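Local coordinates for putative vitamin-B12 independent methionine synthase family protein (Listeria monocytogenes, PDB 1YPX) that probably acts as a zinc-dependent methyltransferase of the cobalamin-independent methionine synthase family, transferring a methyl group from a folate to homocysteine, at residues 16-21 / 43-48; 104-109 / 148-153; 180-185 / 229-234; 297-302 / 328-333. All blocks are in the same frame, centred on the assembly; numbering follows the deposited sequence.

Contact 1. Residues 16-21 / 43-48; sequences LRTKGI and NTEIKY
Thr18 turns its OG1 between its own backbone N and carbonyl carbon (chi1 56°), and Glu45 bends at chi2 (-46°), so that hydroxyl and carboxylate meet. Thr18 OG1 donates a hydrogen bond to Glu45 OE1 at 2.5 Å. The hydroxyl comes in on the anti side of that oxygen and lies 16° out of the carboxylate plane. Water 1 is a second donor to the same atom, with its oxygen 2.6 Å from Glu45 OE1. The water also accepts a weak bond from Gly20 N. It thus links the carboxylate to the first turn of the helix. The stem of Glu45 lies against the same turn, with its CG 3.7 Å from Ile21 N. Gly20 has no side chain and leaves room for the carboxylate beside its CA. One turn further along, Tyr48 CE1 rests obliquely 4.3 Å from the Thr18 methyl CG2. The Tyr48 ring also touches Trp351 of helix 347-364. A negative carboxylate near the start of a helix is probably favoured by the helix dipole. Thr18 is the N-cap residue of helix 19-30, and its hydroxyl ties this helix start to the following helix, 35-56, a side-chain link between two consecutive helices.

Contact 2. Residues 104-109 / 148-153; sequences KITGPI and DIEYQP
Tyr151 reaches from its own backbone to the corner at Gly107, and most of its atoms meet something on the way. Its CB lies 4.4 Å from Ile105 CG2. CG is placed anti to the backbone N (chi1 -160°), which swings the ring over the corner. There Gly107 CA makes a CH-pi contact, 3.9 Å from the ring centroid and 10° off the normal. CD1 sits 3.5 Å from Gly107 C. Further out, CZ packs 3.5 Å from Pro108 CD, and OH ends beside the same proline ring. Pro153 CG covers the opposite face of the ring. The backbone holds this in place. Ile105 N bonds to Asp148 O in parallel register. Ile105 O then accepts two bonds, from Glu150 N at 2.8 Å and from Tyr151 N at 3.0 Å, as the second strand ends. At the other end, Lys104 and Asp148 point the same way and form a long salt bridge, NZ to OD2 3.7 Å. Strand 103-106 is the middle of a small mixed sheet, between antiparallel strand 82-84 and parallel strand 147-149. Tyr154 of helix 152-156 packs on Ile105 and Pro108, and its ring meets that of Tyr151 edge-to-face. Past the corner, Ile109 packs on helix 158-178.

Contact 3. Residues 180-185 / 229-234; sequences GCRYLQ and PADMVI
Arg182, Leu184 and Val233 lose the most surface to this contact, and they mark its outer end and its core. Arg182 bends at chi2 and chi3, which brings its NE to within 3.0 Å of Asp231 OD1 in a salt bridge. The guanidinium and carboxylate planes are 55° apart, so this is not a flat two-toothed pairing. Asp231 OD2 lies over one face of the guanidinium. Both partners are also engaged by Tyr177, which has a cation-pi contact with Arg182 and a hydrogen bond from its OH to Asp231 OD2. The salt bridge therefore belongs to a three-residue cluster near the start of the strands.

Val233 connects the two strands through both of its backbone polar atoms. Its N donates to Arg182 O at 3.0 Å, and its O accepts from Leu184 N at 2.9 Å. In the second bond the donor lies nearly along the C=O axis, with a C=O...N angle of 168°. Tyr183 CA adds a CA-H...O contact to Val233 O. On one face of the sheet Val233 CB packs 4.4 Å from Tyr183 CD2. The Tyr183 hydroxyl is bonded to Asp10 and Lys134. On the other face Leu184 CB meets Ile234 CG1 at 4.3 Å.

Strands 183-188 and 233-238 are parallel neighbours in the barrel sheet. Strand 132-138 adjoins the first and strand 268-272 the second. Helix 158-178 covers the Leu184 and Ile234 face, where Ile173 touches Ile234 and selenomethionine Met232.

Contact 4. Residues 297-302 / 328-333; sequences GLITSK and LRLSPQ
Gly297 to Ile299 and Ser331 to Gln333 join the last two strands of the parallel barrel sheet near their C-terminal ends. They are the two strands of a beta-alpha-beta unit, with helix 310-322 between them. The strand directions differ by 55°, and the pairing is irregular. Ile299 N gives a weak bond to Ser331 O at 3.4 Å. Pro332 has no N-H, and the next firm bond comes from Gln333 N to Ile299 O at 2.8 Å. That donor lies above the carbonyl plane. Gly297 has no side chain, so the Gln333 backbone can close in, with Gln333 CA 3.4 Å from Gly297 O.

Gln333 is the most covered residue. Its CG lies between its backbone N and carbonyl carbon (chi1 59°), and the chain beyond is extended along the loop. CG sits 3.2 Å from Ser301 OG, OE1 3.7 Å from Thr300 CA, and NE2 3.6 Å from Lys302 CE. On the outer side Ile299 CD1 meets Leu330 CD1 at 3.7 Å, the two side chains crossing at about a right angle. Ile299 CG2 packs 3.8 Å from Pro332 CB. Helices 310-322 and 347-364 cover this apolar patch.

The chemistry is apolar outside and polar toward the strand ends. Ser301 OG is hydrogen-bonded to Cys334 N. Cys334, with His237 and Cys239, may form a vacant metal site, consistent with the zinc chemistry expected of this family. The contact may thus help position one of its possible ligands.

Overall arrangement
From the N terminus, contact 1 comes first and closes a mostly helical loop of 21 residues, joining helices 19-30 and 35-56. Contact 2 follows, bridging 38 residues within a small outlying sheet. Contact 3 closes 43 residues between neighbouring barrel strands. Contact 4 closes 25 residues between the last two strands of the same barrel sheet. Each closes before the next opens, so none nest or cross. Contacts 3 and 4 have strand 268-272 between their strand pairs, with centres about 22 Å apart. Contacts 2 and 4 lie on opposite sides of the chain's centre. Contact 1 comes within about 6 Å of contact 4 at the nearest atoms, without touching.

Contact 1. Residues 16-21 / 43-48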
# COMPACT_ATOMS: atom_id res chain seq x y z
N LEU A 16 -7.45 0.73 12.26
CA LEU A 16 -7.44 1.54 13.48
C LEU A 16 -6.80 0.82 14.67
O LEU A 16 -7.17 -0.31 14.98
CB LEU A 16 -8.87 1.89 13.87
CG LEU A 16 -9.44 3.26 13.52
CD1 LEU A 16 -9.13 3.66 12.08
CD2 LEU A 16 -10.92 3.20 13.76
N ARG A 17 -5.88 1.49 15.35
CA ARG A 17 -5.22 0.88 16.51
C ARG A 17 -6.20 0.70 17.68
O ARG A 17 -6.87 1.64 18.08
CB ARG A 17 -4.03 1.75 16.97
CG ARG A 17 -3.02 2.14 15.88
CD ARG A 17 -3.59 3.23 14.95
NE ARG A 17 -4.91 3.67 15.40
CZ ARG A 17 -5.68 4.55 14.77
NH1 ARG A 17 -5.27 5.11 13.64
NH2 ARG A 17 -6.88 4.85 15.26
N THR A 18 -6.27 -0.51 18.22
CA THR A 18 -7.16 -0.77 19.35
C THR A 18 -6.54 -0.22 20.62
O THR A 18 -5.42 0.30 20.62
CB THR A 18 -7.39 -2.27 19.56
OG1 THR A 18 -6.14 -2.94 19.72
CG2 THR A 18 -8.14 -2.86 18.38
N LYS A 19 -7.28 -0.33 21.73
CA LYS A 19 -6.78 0.16 23.00
C LYS A 19 -5.67 -0.77 23.51
O LYS A 19 -4.76 -0.33 24.22
CB LYS A 19 -7.92 0.28 24.02
CG LYS A 19 -7.47 0.67 25.43
CD LYS A 19 -8.58 1.32 26.27
CE LYS A 19 -8.60 2.85 26.11
NZ LYS A 19 -7.40 3.53 26.70
N GLY A 20 -5.75 -2.04 23.15
CA GLY A 20 -4.72 -2.97 23.58
C GLY A 20 -3.37 -2.55 23.01
O GLY A 20 -2.37 -2.46 23.73
N ILE A 21 -3.33 -2.28 21.71
CA ILE A 21 -2.10 -1.85 21.08
C ILE A 21 -1.78 -0.41 21.48
O ILE A 21 -0.61 -0.02 21.53
CB ILE A 21 -2.20 -1.94 19.54
CG1 ILE A 21 -0.94 -1.34 18.89
CG2 ILE A 21 -3.42 -1.20 19.06
CD1 ILE A 21 0.37 -2.04 19.28
N ASN A 43 0.83 -9.22 18.87
CA ASN A 43 0.45 -10.51 18.32
C ASN A 43 -1.00 -10.86 18.60
O ASN A 43 -1.69 -11.41 17.74
CB ASN A 43 1.37 -11.60 18.87
CG ASN A 43 2.65 -11.73 18.08
OD1 ASN A 43 3.38 -12.71 18.20
ND2 ASN A 43 2.92 -10.73 17.25
N THR A 44 -1.44 -10.53 19.81
CA THR A 44 -2.81 -10.77 20.26
C THR A 44 -3.73 -9.82 19.51
O THR A 44 -4.75 -10.22 18.95
CB THR A 44 -2.93 -10.50 21.78
OG1 THR A 44 -1.94 -11.27 22.47
CG2 THR A 44 -4.32 -10.87 22.30
N GLU A 45 -3.35 -8.55 19.50
CA GLU A 45 -4.15 -7.53 18.83
C GLU A 45 -4.30 -7.82 17.35
O GLU A 45 -5.42 -7.81 16.84
CB GLU A 45 -3.53 -6.16 19.04
CG GLU A 45 -3.60 -5.72 20.49
CD GLU A 45 -4.97 -5.96 21.10
OE1 GLU A 45 -5.93 -5.24 20.72
OE2 GLU A 45 -5.10 -6.89 21.95
N ILE A 46 -3.18 -8.07 16.67
CA ILE A 46 -3.21 -8.36 15.24
C ILE A 46 -4.18 -9.52 15.02
O ILE A 46 -5.08 -9.43 14.18
CB ILE A 46 -1.79 -8.72 14.70
CG1 ILE A 46 -0.89 -7.49 14.76
CG2 ILE A 46 -1.85 -9.22 13.26
CD1 ILE A 46 0.48 -7.69 14.15
N LYS A 47 -4.00 -10.59 15.78
CA LYS A 47 -4.88 -11.76 15.66
C LYS A 47 -6.35 -11.34 15.73
O LYS A 47 -7.20 -11.82 14.97
CB LYS A 47 -4.58 -12.79 16.75
CG LYS A 47 -3.43 -13.73 16.42
CD LYS A 47 -3.52 -15.03 17.21
CE LYS A 47 -2.36 -15.97 16.91
NZ LYS A 47 -1.06 -15.49 17.47
N TYR A 48 -6.66 -10.44 16.66
CA TYR A 48 -8.02 -9.96 16.81
C TYR A 48 -8.53 -9.26 15.54
O TYR A 48 -9.66 -9.49 15.12
CB TYR A 48 -8.11 -9.04 18.03
CG TYR A 48 -9.42 -8.30 18.11
CD1 TYR A 48 -9.48 -6.94 17.80
CD2 TYR A 48 -10.60 -8.97 18.41
CE1 TYR A 48 -10.69 -6.27 17.78
CE2 TYR A 48 -11.82 -8.30 18.40
CZ TYR A 48 -11.85 -6.94 18.07
OH TYR A 48 -13.05 -6.27 18.02
O HOH W 1 -7.90 -4.40 22.27

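Contact 2. Residues 104-109 / 148-153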
# COMPACT_ATOMS: atom_id res chain seq x y z
N LYS A 104 18.08 8.97 6.98
CA LYS A 104 19.34 9.42 6.42
C LYS A 104 19.98 8.26 5.66
O LYS A 104 20.03 7.13 6.16
CB LYS A 104 20.28 9.88 7.55
CG LYS A 104 19.66 10.83 8.58
CD LYS A 104 19.50 12.25 8.06
CE LYS A 104 18.59 13.09 8.96
NZ LYS A 104 17.20 12.53 9.01
N ILE A 105 20.45 8.51 4.44
CA ILE A 105 21.12 7.46 3.69
C ILE A 105 22.59 7.76 3.89
O ILE A 105 23.11 8.72 3.31
CB ILE A 105 20.82 7.53 2.17
CG1 ILE A 105 19.36 7.18 1.90
CG2 ILE A 105 21.72 6.57 1.42
CD1 ILE A 105 18.42 8.33 2.17
N THR A 106 23.26 6.97 4.73
CA THR A 106 24.67 7.19 5.04
C THR A 106 25.60 6.10 4.53
O THR A 106 26.80 6.15 4.78
CB THR A 106 24.93 7.29 6.55
OG1 THR A 106 24.61 6.05 7.18
CG2 THR A 106 24.11 8.41 7.17
N GLY A 107 25.06 5.12 3.83
CA GLY A 107 25.90 4.05 3.33
C GLY A 107 25.23 3.39 2.15
O GLY A 107 24.11 3.74 1.81
N PRO A 108 25.89 2.42 1.51
CA PRO A 108 25.35 1.71 0.36
C PRO A 108 24.06 0.94 0.67
O PRO A 108 24.05 0.06 1.52
CB PRO A 108 26.51 0.79 -0.04
CG PRO A 108 27.16 0.50 1.28
CD PRO A 108 27.20 1.87 1.91
N ILE A 109 22.98 1.30 -0.03
CA ILE A 109 21.65 0.68 0.14
C ILE A 109 21.67 -0.83 -0.08
O ILE A 109 22.22 -1.31 -1.07
CB ILE A 109 20.61 1.27 -0.87
CG1 ILE A 109 20.62 2.81 -0.85
CG2 ILE A 109 19.22 0.75 -0.53
CD1 ILE A 109 20.11 3.44 0.45
N ASP A 148 17.16 11.88 3.05
CA ASP A 148 18.27 12.81 2.89
C ASP A 148 19.56 12.07 2.54
O ASP A 148 20.16 11.42 3.39
CB ASP A 148 18.46 13.62 4.18
CG ASP A 148 17.18 14.30 4.62
OD1 ASP A 148 16.71 15.22 3.92
OD2 ASP A 148 16.64 13.90 5.67
N ILE A 149 19.97 12.16 1.28
CA ILE A 149 21.18 11.47 0.86
C ILE A 149 22.42 12.09 1.48
O ILE A 149 22.67 13.29 1.35
CB ILE A 149 21.33 11.48 -0.66
CG1 ILE A 149 20.06 10.92 -1.32
CG2 ILE A 149 22.54 10.66 -1.05
CD1 ILE A 149 18.93 11.91 -1.41
N GLU A 150 23.20 11.26 2.16
CA GLU A 150 24.40 11.72 2.83
C GLU A 150 25.63 11.00 2.27
O GLU A 150 26.74 11.55 2.27
CB GLU A 150 24.27 11.46 4.33
CG GLU A 150 24.78 12.58 5.20
CD GLU A 150 24.37 12.44 6.66
OE1 GLU A 150 24.81 11.47 7.33
OE2 GLU A 150 23.61 13.31 7.15
N TYR A 151 25.43 9.77 1.81
CA TYR A 151 26.52 8.97 1.25
C TYR A 151 27.16 9.83 0.18
O TYR A 151 26.49 10.64 -0.48
CB TYR A 151 25.96 7.67 0.65
CG TYR A 151 26.96 6.54 0.46
CD1 TYR A 151 26.63 5.42 -0.30
CD2 TYR A 151 28.22 6.58 1.04
CE1 TYR A 151 27.52 4.37 -0.48
CE2 TYR A 151 29.13 5.53 0.87
CZ TYR A 151 28.77 4.43 0.10
OH TYR A 151 29.66 3.39 -0.10
N GLN A 152 28.47 9.67 0.00
CA GLN A 152 29.19 10.46 -0.98
C GLN A 152 28.90 10.03 -2.41
O GLN A 152 28.50 10.85 -3.24
CB GLN A 152 30.69 10.38 -0.71
CG GLN A 152 31.21 11.52 0.15
CD GLN A 152 30.87 11.39 1.64
OE1 GLN A 152 30.97 12.37 2.38
NE2 GLN A 152 30.50 10.19 2.07
N PRO A 153 29.08 8.73 -2.71
CA PRO A 153 28.80 8.34 -4.09
C PRO A 153 27.40 8.64 -4.59
O PRO A 153 27.25 9.31 -5.62
CB PRO A 153 29.15 6.85 -4.11
CG PRO A 153 29.06 6.43 -2.66
CD PRO A 153 29.61 7.61 -1.92

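Contact 3. Residues 180-185 / 229-234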
# COMPACT_ATOMS: atom_id res chain seq x y z
N GLY A 180 6.31 -16.45 1.58
CA GLY A 180 4.96 -16.85 1.21
C GLY A 180 3.98 -15.73 0.86
O GLY A 180 2.78 -15.95 0.88
N CYS A 181 4.48 -14.55 0.52
CA CYS A 181 3.62 -13.44 0.19
C CYS A 181 3.23 -13.46 -1.28
O CYS A 181 4.10 -13.54 -2.16
CB CYS A 181 4.31 -12.13 0.54
SG CYS A 181 3.28 -10.64 0.41
N ARG A 182 1.93 -13.37 -1.56
CA ARG A 182 1.44 -13.38 -2.94
C ARG A 182 0.63 -12.15 -3.25
O ARG A 182 -0.04 -12.08 -4.28
CB ARG A 182 0.59 -14.62 -3.21
CG ARG A 182 1.27 -15.61 -4.15
CD ARG A 182 2.67 -15.86 -3.65
NE ARG A 182 3.09 -17.24 -3.83
CZ ARG A 182 4.25 -17.71 -3.38
NH1 ARG A 182 5.08 -16.90 -2.74
NH2 ARG A 182 4.56 -18.99 -3.57
N TYR A 183 0.69 -11.18 -2.34
CA TYR A 183 -0.03 -9.92 -2.48
C TYR A 183 0.72 -8.83 -1.70
O TYR A 183 0.58 -8.70 -0.47
CB TYR A 183 -1.47 -10.10 -1.96
CG TYR A 183 -2.44 -8.99 -2.28
CD1 TYR A 183 -3.77 -9.07 -1.89
CD2 TYR A 183 -2.02 -7.81 -2.88
CE1 TYR A 183 -4.66 -8.01 -2.08
CE2 TYR A 183 -2.89 -6.74 -3.08
CZ TYR A 183 -4.20 -6.84 -2.67
OH TYR A 183 -5.05 -5.77 -2.80
N LEU A 184 1.54 -8.06 -2.43
CA LEU A 184 2.34 -6.97 -1.89
C LEU A 184 1.88 -5.61 -2.44
O LEU A 184 1.64 -5.47 -3.64
CB LEU A 184 3.83 -7.16 -2.24
CG LEU A 184 4.81 -6.30 -1.42
CD1 LEU A 184 4.86 -6.85 0.01
CD2 LEU A 184 6.21 -6.32 -2.03
N GLN A 185 1.80 -4.62 -1.57
CA GLN A 185 1.36 -3.30 -1.96
C GLN A 185 2.37 -2.19 -1.63
O GLN A 185 2.88 -2.10 -0.50
CB GLN A 185 0.02 -3.00 -1.31
CG GLN A 185 -0.39 -1.54 -1.40
CD GLN A 185 -1.89 -1.36 -1.33
OE1 GLN A 185 -2.62 -1.94 -2.13
NE2 GLN A 185 -2.35 -0.56 -0.38
N PRO A 229 7.64 -12.43 -9.43
CA PRO A 229 7.12 -13.76 -9.75
C PRO A 229 5.75 -13.66 -10.42
O PRO A 229 4.98 -12.72 -10.19
CB PRO A 229 7.03 -14.44 -8.39
CG PRO A 229 8.15 -13.83 -7.64
CD PRO A 229 8.06 -12.37 -8.02
N ALA A 230 5.44 -14.66 -11.24
CA ALA A 230 4.18 -14.72 -11.96
C ALA A 230 2.92 -14.77 -11.07
O ALA A 230 1.91 -14.15 -11.39
CB ALA A 230 4.20 -15.91 -12.90
N ASP A 231 2.98 -15.52 -9.97
CA ASP A 231 1.83 -15.66 -9.07
C ASP A 231 1.74 -14.62 -7.96
O ASP A 231 0.88 -14.71 -7.08
CB ASP A 231 1.83 -17.04 -8.41
CG ASP A 231 3.07 -17.28 -7.59
OD1 ASP A 231 3.07 -18.19 -6.72
OD2 ASP A 231 4.07 -16.57 -7.83
N MSE A 232 2.63 -13.64 -7.98
CA MSE A 232 2.59 -12.61 -6.96
C MSE A 232 1.96 -11.35 -7.53
O MSE A 232 2.24 -10.96 -8.67
CB MSE A 232 4.00 -12.31 -6.44
CG MSE A 232 4.01 -11.27 -5.32
SE MSE A 232 5.79 -10.77 -4.72
CE MSE A 232 6.42 -10.08 -6.39
N VAL A 233 1.08 -10.73 -6.75
CA VAL A 233 0.40 -9.51 -7.18
C VAL A 233 1.06 -8.31 -6.49
O VAL A 233 1.35 -8.34 -5.29
CB VAL A 233 -1.12 -9.57 -6.82
CG1 VAL A 233 -1.84 -8.30 -7.26
CG2 VAL A 233 -1.77 -10.79 -7.46
N ILE A 234 1.33 -7.26 -7.25
CA ILE A 234 1.93 -6.07 -6.66
C ILE A 234 1.09 -4.86 -6.99
O ILE A 234 1.15 -4.33 -8.10
CB ILE A 234 3.37 -5.85 -7.13
CG1 ILE A 234 4.26 -6.97 -6.54
CG2 ILE A 234 3.84 -4.45 -6.70
CD1 ILE A 234 5.78 -6.76 -6.67

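Contact 4. Residues 297-302 / 328-333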
# COMPACT_ATOMS: atom_id res chain seq x y z
N GLY A 297 -11.32 4.03 -4.63
CA GLY A 297 -11.57 4.27 -3.23
C GLY A 297 -12.69 5.27 -3.05
O GLY A 297 -12.45 6.44 -2.74
N LEU A 298 -13.92 4.80 -3.26
CA LEU A 298 -15.10 5.66 -3.16
C LEU A 298 -15.75 5.68 -1.78
O LEU A 298 -16.73 6.41 -1.59
CB LEU A 298 -16.14 5.22 -4.19
CG LEU A 298 -15.58 4.94 -5.59
CD1 LEU A 298 -16.72 4.59 -6.54
CD2 LEU A 298 -14.82 6.15 -6.08
N ILE A 299 -15.24 4.90 -0.84
CA ILE A 299 -15.83 4.87 0.50
C ILE A 299 -15.01 5.70 1.50
O ILE A 299 -13.87 5.37 1.80
CB ILE A 299 -15.96 3.40 1.04
CG1 ILE A 299 -17.17 2.68 0.41
CG2 ILE A 299 -16.19 3.40 2.55
CD1 ILE A 299 -17.18 2.61 -1.10
N THR A 300 -15.60 6.79 1.99
CA THR A 300 -14.93 7.68 2.95
C THR A 300 -14.50 6.86 4.15
O THR A 300 -15.32 6.22 4.81
CB THR A 300 -15.87 8.82 3.44
OG1 THR A 300 -17.03 8.25 4.06
CG2 THR A 300 -16.30 9.71 2.28
N SER A 301 -13.21 6.90 4.44
CA SER A 301 -12.65 6.15 5.55
C SER A 301 -12.24 7.04 6.72
O SER A 301 -11.55 6.60 7.65
CB SER A 301 -11.44 5.35 5.07
OG SER A 301 -10.52 6.19 4.39
N LYS A 302 -12.65 8.31 6.66
CA LYS A 302 -12.33 9.27 7.71
C LYS A 302 -13.58 9.81 8.39
O LYS A 302 -13.66 9.83 9.62
CB LYS A 302 -11.52 10.43 7.14
CG LYS A 302 -10.11 10.05 6.70
CD LYS A 302 -9.23 11.28 6.45
CE LYS A 302 -9.79 12.16 5.34
NZ LYS A 302 -8.85 13.27 5.03
N LEU A 328 -12.33 -3.42 -12.64
CA LEU A 328 -12.39 -2.34 -11.66
C LEU A 328 -12.69 -2.94 -10.30
O LEU A 328 -13.35 -3.98 -10.19
CB LEU A 328 -13.45 -1.29 -12.06
CG LEU A 328 -13.21 -0.46 -13.34
CD1 LEU A 328 -14.36 0.52 -13.56
CD2 LEU A 328 -11.90 0.30 -13.22
N ARG A 329 -12.18 -2.30 -9.26
CA ARG A 329 -12.38 -2.76 -7.88
C ARG A 329 -12.81 -1.60 -7.01
O ARG A 329 -12.65 -0.45 -7.38
CB ARG A 329 -11.09 -3.38 -7.32
CG ARG A 329 -10.86 -4.85 -7.69
CD ARG A 329 -10.77 -5.06 -9.17
NE ARG A 329 -10.55 -6.46 -9.53
CZ ARG A 329 -10.99 -7.02 -10.66
NH1 ARG A 329 -11.69 -6.31 -11.53
NH2 ARG A 329 -10.72 -8.28 -10.93
N LEU A 330 -13.37 -1.92 -5.85
CA LEU A 330 -13.87 -0.95 -4.91
C LEU A 330 -13.12 -1.08 -3.58
O LEU A 330 -12.53 -2.12 -3.28
CB LEU A 330 -15.35 -1.21 -4.69
CG LEU A 330 -16.09 -0.30 -3.72
CD1 LEU A 330 -16.06 1.11 -4.25
CD2 LEU A 330 -17.53 -0.79 -3.55
N SER A 331 -13.16 -0.02 -2.78
CA SER A 331 -12.49 -0.03 -1.49
C SER A 331 -12.71 1.31 -0.89
O SER A 331 -13.25 2.19 -1.53
CB SER A 331 -10.99 -0.17 -1.66
OG SER A 331 -10.45 1.09 -2.03
N PRO A 332 -12.31 1.48 0.37
CA PRO A 332 -12.51 2.81 0.96
C PRO A 332 -11.36 3.66 0.41
O PRO A 332 -10.40 3.12 -0.11
CB PRO A 332 -12.47 2.54 2.46
CG PRO A 332 -11.68 1.27 2.59
CD PRO A 332 -12.04 0.45 1.40
N GLN A 333 -11.47 4.99 0.49
CA GLN A 333 -10.45 5.90 -0.05
C GLN A 333 -9.00 5.68 0.40
O GLN A 333 -8.08 5.72 -0.42
CB GLN A 333 -10.86 7.36 0.19
CG GLN A 333 -11.07 7.73 1.66
CD GLN A 333 -11.41 9.20 1.88
OE1 GLN A 333 -12.36 9.72 1.30
NE2 GLN A 333 -10.63 9.86 2.73